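Local coordinates for protein cysteine desulfurase (Fervidobacterium islandicum, PDB 6A6E) that catalyses the removal of sulfur from L-cysteine with pyridoxal 5'-phosphate as cofactor, probably to supply sulfur for iron-sulfur cluster assembly, at residues N88-S93 against D228-S233; S101-G106 against I208-Q213; A212-V215 against K219-V222. One frame throughout, in Å; residues are numbered along the deposited sequence.

Contact 1 (N88-S93 against D228-S233). With PLP (pyridoxal-5'-phosphate), chain E.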
loop_
_atom_site.group_PDB
_atom_site.type_symbol
_atom_site.label_atom_id
_atom_site.label_comp_id
_atom_site.label_asym_id
_atom_site.label_seq_id
_atom_site.Cartn_x
_atom_site.Cartn_y
_atom_site.Cartn_z
ATOM N N ASN A 88 3.462 -4.256 20.552
ATOM C CA ASN A 88 4.321 -4.857 21.601
ATOM C C ASN A 88 5.782 -4.791 21.176
ATOM O O ASN A 88 6.629 -4.574 21.982
ATOM C CB ASN A 88 3.988 -6.317 21.898
ATOM C CG ASN A 88 2.592 -6.497 22.556
ATOM O OD1 ASN A 88 1.989 -5.545 23.059
ATOM N ND2 ASN A 88 2.074 -7.720 22.504
ATOM N N PHE A 89 6.062 -4.956 19.894
ATOM C CA PHE A 89 7.441 -4.895 19.403
ATOM C C PHE A 89 8.101 -3.543 19.612
ATOM O O PHE A 89 9.340 -3.477 19.739
ATOM C CB PHE A 89 7.413 -5.176 17.912
ATOM C CG PHE A 89 8.760 -5.327 17.282
ATOM C CD1 PHE A 89 9.552 -6.412 17.586
ATOM C CD2 PHE A 89 9.191 -4.429 16.315
ATOM C CE1 PHE A 89 10.778 -6.565 16.983
ATOM C CE2 PHE A 89 10.399 -4.627 15.653
ATOM C CZ PHE A 89 11.191 -5.690 15.993
ATOM N N LEU A 90 7.301 -2.455 19.558
ATOM C CA LEU A 90 7.840 -1.100 19.730
ATOM C C LEU A 90 7.593 -0.538 21.157
ATOM O O LEU A 90 7.896 0.597 21.442
ATOM C CB LEU A 90 7.200 -0.144 18.771
ATOM C CG LEU A 90 7.447 -0.431 17.257
ATOM C CD1 LEU A 90 6.729 0.624 16.473
ATOM C CD2 LEU A 90 8.913 -0.412 16.813
ATOM N N ASN A 91 6.948 -1.312 22.024
ATOM C CA ASN A 91 6.438 -0.784 23.323
ATOM C C ASN A 91 5.475 0.379 23.197
ATOM O O ASN A 91 5.566 1.386 23.949
ATOM C CB ASN A 91 7.615 -0.423 24.258
ATOM C CG ASN A 91 7.173 -0.282 25.710
ATOM O OD1 ASN A 91 6.242 -0.941 26.111
ATOM N ND2 ASN A 91 7.778 0.659 26.454
ATOM N N ALA A 92 4.552 0.272 22.242
ATOM C CA ALA A 92 3.492 1.266 22.075
ATOM C C ALA A 92 2.220 0.660 22.462
ATOM O O ALA A 92 2.132 -0.561 22.644
ATOM C CB ALA A 92 3.340 1.769 20.638
ATOM N N SER A 93 1.198 1.495 22.506
ATOM C CA SER A 93 -0.096 0.946 22.722
ATOM C C SER A 93 -0.724 0.716 21.302
ATOM O O SER A 93 -0.291 1.339 20.284
ATOM C CB SER A 93 -0.859 1.838 23.701
ATOM O OG SER A 93 -1.901 2.413 23.028
ATOM N N ASP A 228 8.006 11.569 19.129
ATOM C CA ASP A 228 6.605 11.820 18.833
ATOM C C ASP A 228 6.016 10.914 17.752
ATOM O O ASP A 228 4.861 10.511 17.859
ATOM C CB ASP A 228 6.486 13.270 18.480
ATOM C CG ASP A 228 6.923 14.191 19.716
ATOM O OD1 ASP A 228 6.513 13.885 20.840
ATOM O OD2 ASP A 228 7.733 15.101 19.547
ATOM N N PHE A 229 6.788 10.657 16.718
ATOM C CA PHE A 229 6.391 9.802 15.629
ATOM C C PHE A 229 7.604 8.998 15.218
ATOM O O PHE A 229 8.741 9.512 15.276
ATOM C CB PHE A 229 5.877 10.601 14.409
ATOM C CG PHE A 229 4.675 11.431 14.686
ATOM C CD1 PHE A 229 3.424 10.865 14.715
ATOM C CD2 PHE A 229 4.826 12.764 15.035
ATOM C CE1 PHE A 229 2.330 11.598 15.041
ATOM C CE2 PHE A 229 3.712 13.522 15.330
ATOM C CZ PHE A 229 2.461 12.943 15.343
ATOM N N LEU A 230 7.344 7.744 14.806
ATOM C CA LEU A 230 8.331 6.888 14.153
ATOM C C LEU A 230 7.681 6.141 12.947
ATOM O O LEU A 230 6.558 5.651 13.048
ATOM C CB LEU A 230 8.874 5.862 15.136
ATOM C CG LEU A 230 10.033 4.977 14.653
ATOM C CD1 LEU A 230 11.236 5.093 15.548
ATOM C CD2 LEU A 230 9.616 3.521 14.623
ATOM N N VAL A 231 8.441 5.982 11.866
ATOM C CA VAL A 231 7.989 5.253 10.700
ATOM C C VAL A 231 8.981 4.150 10.301
ATOM O O VAL A 231 10.183 4.337 10.433
ATOM C CB VAL A 231 7.766 6.206 9.533
ATOM C CG1 VAL A 231 6.613 7.180 9.833
ATOM C CG2 VAL A 231 9.024 6.988 9.155
ATOM N N PHE A 232 8.491 3.043 9.749
ATOM C CA PHE A 232 9.362 2.071 9.135
ATOM C C PHE A 232 8.592 1.246 8.079
ATOM O O PHE A 232 7.353 1.332 8.009
ATOM C CB PHE A 232 10.048 1.190 10.236
ATOM C CG PHE A 232 9.130 0.192 10.948
ATOM C CD1 PHE A 232 8.468 0.524 12.126
ATOM C CD2 PHE A 232 9.004 -1.106 10.469
ATOM C CE1 PHE A 232 7.652 -0.400 12.771
ATOM C CE2 PHE A 232 8.212 -2.017 11.106
ATOM C CZ PHE A 232 7.544 -1.668 12.291
ATOM N N SER A 233 9.319 0.408 7.324
ATOM C CA SER A 233 8.766 -0.369 6.233
ATOM C C SER A 233 8.930 -1.850 6.522
ATOM O O SER A 233 10.031 -2.330 6.926
ATOM C CB SER A 233 9.493 -0.066 4.916
ATOM O OG SER A 233 9.382 1.294 4.495
HETATM N N1 PLP E . 14.637 5.997 4.825
HETATM C C2 PLP E . 15.643 5.175 4.978
HETATM C C2A PLP E . 16.792 5.542 5.854
HETATM C C3 PLP E . 15.605 3.921 4.224
HETATM O O3 PLP E . 16.631 3.097 4.345
HETATM C C4 PLP E . 14.445 3.586 3.400
HETATM C C4A PLP E . 14.292 2.324 2.701
HETATM C C5 PLP E . 13.393 4.600 3.276
HETATM C C6 PLP E . 13.579 5.735 4.006
HETATM C C5A PLP E . 12.173 4.411 2.369
HETATM O O4P PLP E . 11.415 3.214 2.462
HETATM P P PLP E . 10.269 2.720 1.426
HETATM O O1P PLP E . 9.141 3.671 1.477
HETATM O O2P PLP E . 11.038 2.626 0.140
HETATM O O3P PLP E . 9.919 1.402 2.048
#

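Contact 2 (S101-G106 against I208-Q213). With PLP (pyridoxal-5'-phosphate), chain E.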
loop_
_atom_site.group_PDB
_atom_site.type_symbol
_atom_site.label_atom_id
_atom_site.label_comp_id
_atom_site.label_asym_id
_atom_site.label_seq_id
_atom_site.Cartn_x
_atom_site.Cartn_y
_atom_site.Cartn_z
ATOM N N SER A 101 1.374 2.159 3.701
ATOM C CA SER A 101 2.016 1.455 2.563
ATOM C C SER A 101 3.533 1.382 2.712
ATOM O O SER A 101 4.185 0.625 1.970
ATOM C CB SER A 101 1.633 2.098 1.259
ATOM O OG SER A 101 2.238 3.381 1.145
ATOM N N GLY A 102 4.104 2.125 3.679
ATOM C CA GLY A 102 5.586 2.173 3.830
ATOM C C GLY A 102 6.112 3.394 4.555
ATOM O O GLY A 102 5.336 4.333 4.903
ATOM N N THR A 103 7.419 3.423 4.768
ATOM C CA THR A 103 8.061 4.593 5.337
ATOM C C THR A 103 7.723 5.869 4.560
ATOM O O THR A 103 7.334 6.854 5.151
ATOM C CB THR A 103 9.541 4.436 5.359
ATOM O OG1 THR A 103 9.883 3.293 6.141
ATOM C CG2 THR A 103 10.217 5.725 5.927
ATOM N N THR A 104 7.923 5.844 3.242
ATOM C CA THR A 104 7.683 6.982 2.413
ATOM C C THR A 104 6.287 7.557 2.623
ATOM O O THR A 104 6.138 8.775 2.851
ATOM C CB THR A 104 7.943 6.658 0.939
ATOM O OG1 THR A 104 9.280 6.187 0.778
ATOM C CG2 THR A 104 7.732 7.888 0.030
ATOM N N MET A 105 5.260 6.727 2.558
ATOM C CA MET A 105 3.893 7.226 2.816
ATOM C C MET A 105 3.781 7.863 4.203
ATOM O O MET A 105 3.191 8.922 4.371
ATOM C CB MET A 105 2.824 6.116 2.670
ATOM C CG MET A 105 1.476 6.487 3.340
ATOM S SD MET A 105 0.095 5.388 2.948
ATOM C CE MET A 105 -1.122 5.812 4.236
ATOM N N GLY A 106 4.293 7.188 5.219
ATOM C CA GLY A 106 4.355 7.749 6.574
ATOM C C GLY A 106 4.898 9.153 6.701
ATOM O O GLY A 106 4.281 9.987 7.340
ATOM N N ILE A 208 10.170 13.461 14.769
ATOM C CA ILE A 208 9.942 12.327 13.901
ATOM C C ILE A 208 11.255 11.592 13.637
ATOM O O ILE A 208 12.302 12.205 13.285
ATOM C CB ILE A 208 9.369 12.812 12.538
ATOM C CG1 ILE A 208 8.129 13.634 12.771
ATOM C CG2 ILE A 208 9.121 11.599 11.599
ATOM C CD1 ILE A 208 7.761 14.517 11.605
ATOM N N VAL A 209 11.203 10.265 13.744
ATOM C CA VAL A 209 12.323 9.453 13.372
ATOM C C VAL A 209 11.957 8.550 12.208
ATOM O O VAL A 209 10.949 7.857 12.256
ATOM C CB VAL A 209 12.814 8.627 14.589
ATOM C CG1 VAL A 209 13.805 7.587 14.182
ATOM C CG2 VAL A 209 13.466 9.556 15.623
ATOM N N ASP A 210 12.796 8.622 11.161
ATOM C CA ASP A 210 12.814 7.690 10.087
ATOM C C ASP A 210 13.602 6.481 10.497
ATOM O O ASP A 210 14.828 6.467 10.449
ATOM C CB ASP A 210 13.345 8.370 8.789
ATOM C CG ASP A 210 13.531 7.393 7.597
ATOM O OD1 ASP A 210 13.224 6.219 7.760
ATOM O OD2 ASP A 210 14.040 7.818 6.512
ATOM N N GLY A 211 12.850 5.427 10.785
ATOM C CA GLY A 211 13.338 4.203 11.342
ATOM C C GLY A 211 13.603 3.100 10.345
ATOM O O GLY A 211 13.873 1.947 10.772
ATOM N N ALA A 212 13.559 3.398 9.040
ATOM C CA ALA A 212 13.527 2.279 8.034
ATOM C C ALA A 212 14.709 1.325 8.148
ATOM O O ALA A 212 14.555 0.102 7.931
ATOM C CB ALA A 212 13.419 2.804 6.596
ATOM N N GLN A 213 15.909 1.862 8.415
ATOM C CA GLN A 213 17.129 1.032 8.496
ATOM C C GLN A 213 17.390 0.544 9.921
ATOM O O GLN A 213 18.053 -0.465 10.095
ATOM C CB GLN A 213 18.391 1.763 8.086
ATOM C CG GLN A 213 18.549 2.103 6.672
ATOM C CD GLN A 213 18.630 0.898 5.770
ATOM O OE1 GLN A 213 19.171 -0.168 6.137
ATOM N NE2 GLN A 213 18.069 1.056 4.564
HETATM N N1 PLP E . 14.637 5.997 4.825
HETATM C C2 PLP E . 15.643 5.175 4.978
HETATM C C2A PLP E . 16.792 5.542 5.854
HETATM C C3 PLP E . 15.605 3.921 4.224
HETATM O O3 PLP E . 16.631 3.097 4.345
HETATM C C4 PLP E . 14.445 3.586 3.400
HETATM C C4A PLP E . 14.292 2.324 2.701
HETATM C C5 PLP E . 13.393 4.600 3.276
HETATM C C6 PLP E . 13.579 5.735 4.006
HETATM C C5A PLP E . 12.173 4.411 2.369
HETATM O O4P PLP E . 11.415 3.214 2.462
HETATM P P PLP E . 10.269 2.720 1.426
HETATM O O1P PLP E . 9.141 3.671 1.477
HETATM O O2P PLP E . 11.038 2.626 0.140
HETATM O O3P PLP E . 9.919 1.402 2.048
#

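Contact 3 (A212-V215 against K219-V222). With PLP (pyridoxal-5'-phosphate), chain E.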
loop_
_atom_site.group_PDB
_atom_site.type_symbol
_atom_site.label_atom_id
_atom_site.label_comp_id
_atom_site.label_asym_id
_atom_site.label_seq_id
_atom_site.Cartn_x
_atom_site.Cartn_y
_atom_site.Cartn_z
ATOM N N ALA A 212 13.559 3.398 9.040
ATOM C CA ALA A 212 13.527 2.279 8.034
ATOM C C ALA A 212 14.709 1.325 8.148
ATOM O O ALA A 212 14.555 0.102 7.931
ATOM C CB ALA A 212 13.419 2.804 6.596
ATOM N N GLN A 213 15.909 1.862 8.415
ATOM C CA GLN A 213 17.129 1.032 8.496
ATOM C C GLN A 213 17.390 0.544 9.921
ATOM O O GLN A 213 18.053 -0.465 10.095
ATOM C CB GLN A 213 18.391 1.763 8.086
ATOM C CG GLN A 213 18.549 2.103 6.672
ATOM C CD GLN A 213 18.630 0.898 5.770
ATOM O OE1 GLN A 213 19.171 -0.168 6.137
ATOM N NE2 GLN A 213 18.069 1.056 4.564
ATOM N N LEU A 214 16.914 1.284 10.920
ATOM C CA LEU A 214 17.174 0.981 12.335
ATOM C C LEU A 214 16.315 -0.146 12.872
ATOM O O LEU A 214 16.801 -1.121 13.540
ATOM C CB LEU A 214 16.927 2.252 13.145
ATOM C CG LEU A 214 17.164 2.160 14.657
ATOM C CD1 LEU A 214 18.647 1.919 14.895
ATOM C CD2 LEU A 214 16.698 3.407 15.402
ATOM N N VAL A 215 15.013 -0.061 12.590
ATOM C CA VAL A 215 14.045 -0.971 13.249
ATOM C C VAL A 215 14.302 -2.438 12.947
ATOM O O VAL A 215 14.091 -3.290 13.804
ATOM C CB VAL A 215 12.582 -0.541 12.916
ATOM C CG1 VAL A 215 11.555 -1.669 13.177
ATOM C CG2 VAL A 215 12.246 0.742 13.667
ATOM N N LYS A 219 16.670 -3.090 18.685
ATOM C CA LYS A 219 15.574 -2.827 19.573
ATOM C C LYS A 219 15.176 -1.347 19.656
ATOM O O LYS A 219 16.010 -0.454 19.858
ATOM C CB LYS A 219 15.828 -3.373 20.970
ATOM C CG LYS A 219 14.536 -3.474 21.741
ATOM C CD LYS A 219 14.726 -3.752 23.214
ATOM C CE LYS A 219 13.412 -3.508 23.962
ATOM N NZ LYS A 219 13.382 -4.348 25.198
ATOM N N VAL A 220 13.873 -1.106 19.492
ATOM C CA VAL A 220 13.333 0.258 19.523
ATOM C C VAL A 220 12.183 0.274 20.550
ATOM O O VAL A 220 11.267 -0.550 20.498
ATOM C CB VAL A 220 12.867 0.700 18.125
ATOM C CG1 VAL A 220 12.013 1.962 18.172
ATOM C CG2 VAL A 220 14.055 0.960 17.192
ATOM N N ASP A 221 12.290 1.153 21.549
ATOM C CA ASP A 221 11.296 1.314 22.581
ATOM C C ASP A 221 10.907 2.772 22.527
ATOM O O ASP A 221 11.656 3.653 22.969
ATOM C CB ASP A 221 11.884 0.940 23.921
ATOM C CG ASP A 221 10.935 1.216 25.085
ATOM O OD1 ASP A 221 10.023 2.089 24.993
ATOM O OD2 ASP A 221 11.089 0.507 26.103
ATOM N N VAL A 222 9.715 3.036 21.964
ATOM C CA VAL A 222 9.339 4.421 21.619
ATOM C C VAL A 222 9.158 5.303 22.861
ATOM O O VAL A 222 9.241 6.541 22.770
ATOM C CB VAL A 222 8.065 4.466 20.708
ATOM C CG1 VAL A 222 8.390 3.840 19.344
ATOM C CG2 VAL A 222 6.875 3.750 21.344
HETATM N N1 PLP E . 14.637 5.997 4.825
HETATM C C2 PLP E . 15.643 5.175 4.978
HETATM C C2A PLP E . 16.792 5.542 5.854
HETATM C C3 PLP E . 15.605 3.921 4.224
HETATM O O3 PLP E . 16.631 3.097 4.345
HETATM C C4 PLP E . 14.445 3.586 3.400
HETATM C C4A PLP E . 14.292 2.324 2.701
HETATM C C5 PLP E . 13.393 4.600 3.276
HETATM C C6 PLP E . 13.579 5.735 4.006
HETATM C C5A PLP E . 12.173 4.411 2.369
HETATM O O4P PLP E . 11.415 3.214 2.462
HETATM P P PLP E . 10.269 2.720 1.426
HETATM O O1P PLP E . 9.141 3.671 1.477
HETATM O O2P PLP E . 11.038 2.626 0.140
HETATM O O3P PLP E . 9.919 1.402 2.048
#

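Contact 1 (N88-S93 against D228-S233)
Leu90 meets Phe232 and Leu230 in a small, buried apolar contact. The touching is done by one methyl, Leu90 CD1. It comes to the edge of the Phe232 ring, near the ring plane, with 4.0 Å between Leu90 CD1 and Phe232 CE1. The two side chains lie alongside each other and point opposite ways. A chi2 of 180° makes CD1 the extended branch of Leu90, the one that reaches the strand. Phe232 has its CG between the backbone N and the carbonyl carbon (chi1 72°), which swings the ring towards the helix. Leu230 adds a looser touch, methyl to methyl, at 4.5 Å between Leu90 CD1 and Leu230 CD2. Val215 packs on both Leu230 and Phe232 and extends the apolar patch.

Polar bonds lie at the margins. Asn91, with positive phi, carries a Schellman motif and sends its ND2 to Asp221 OD1. At the far end of segment 228-233, Asp228 forms salt bridges with Arg199 and Lys249. Next to Phe232, Ser233 turns another way and donates from OG to the cofactor phosphate, a short bond of 2.5 Å between Ser233 OG and PLP O3P.

Strand 229-233 thus has two kinds of chemistry. Leu230 and Phe232 meet the last turn of helix 70-90, at Leu90, by apolar packing, while Ser233 at the strand end gives the phosphate a hydrogen bond.

Contact 2 (S101-G106 against I208-Q213)
Thr103 fits against both Asp210 and Ala212. With chi1 at -60°, CG2 is anti to the backbone N and OG1 lies beside that N, which sends the methyl to Asp210 and the hydroxyl to Ala212. Thr103 CG2 lies 3.6 Å from Asp210 OD1. Thr103 OG1 lies 3.6 Å from Ala212 CB and is hydrogen-bonded to Ser233 OG. In an Asx turn, Asp210 OD1 accepts from Ala212 N at 3.1 Å, almost along the C-O axis. Asp210 OD2 faces the cofactor, 2.6 Å from PLP N1. Ala212 CB lies over the pyridine ring, 3.4 Å from PLP C3.

Beyond this tight part the segments diverge, bridged by the cofactor. Thr104 does not reach segment 208-213, but grips PLP O1P twice, from Thr104 N at 3.1 Å and from Thr104 OG1 at 2.6 Å. Ser101, at the far margin, is partly exposed.

Gly102 is the N-cap of helix 103-116, and the bond from Thr104 N sets the phosphate at the first turn of that helix, whose dipole probably favours it. Ile208 packs on Ile107 and Leu110 of the same helix. Strand 206-210 runs between strands 179-183 and 229-233, and Tyr261 of the second subunit packs on Thr104.

Contact 3 (A212-V215 against K219-V222)
Val220 and Val215 have the same first torsion, and it brings their CG2 methyls together. In Val220, CG1 is anti to the backbone N (chi1 167°), and CG2 therefore lies beside that N, on the side of segment 212-215. Leu214 has CG anti to its own N (chi1 -179°), which stretches the side chain out until CD2 meets the same methyl. Val220 CG2 is thus shared: it lies 4.0 Å from Leu214 CD2 and 4.0 Å from Val215 CG2. Val215 stands nearly square to Val220, and Leu214 comes in more obliquely. All three are buried, and the contact is purely apolar. Leu90 packs on Val220 from helix 70-90, and Phe89 packs on Val215.

The other end of segment 212-215 serves the cofactor. Gln213 is bent at chi2, and the bend carries its amide to the ring hydroxyl position. Gln213 NE2 donates to PLP O3 over a short 2.5 Å, with an N-H...O angle of 158°. The same NE2 also bonds Ala40 O, and two acceptors together fix the turn of the amide. With a leucine in its place, PLP O3 and Ala40 O would probably both be left without this donor, and the cofactor ring would be less firmly held at that edge.

At the opposite end, Asp221 is the N-cap of helix 222-225. Its OD1 accepts from Lys224 N, with a weaker bond from Lys223 N.

The whole piece is the loop that follows strand 206-210. In fold-type I PLP enzymes, such as the class V aminotransferases, a strand with the aspartate that faces the pyridine nitrogen leads into just such a cofactor-lining loop.

From the N terminus, the chain leaves helix 70-90 through segment 88-93 and reaches segment 101-106 at the start of helix 103-116. Contact 2 closes a loop of 101 residues when the chain returns on strand 206-210. Contact 3 begins where contact 2 ends, shares Ala212 and Gln213 with it, and closes a turn of three residues. Contact 1 closes last, on strand 229-233, and both other contacts nest inside its loop. Val231 O on strand 229-233 probably accepts from Gly211 N, just past the parallel strand 206-210, and Leu90 O bonds Val222 N. Together they join helices 70-90 and 103-116 to the seven-stranded sheet, whose strand ends and the loop after 206-210 reach the PLP.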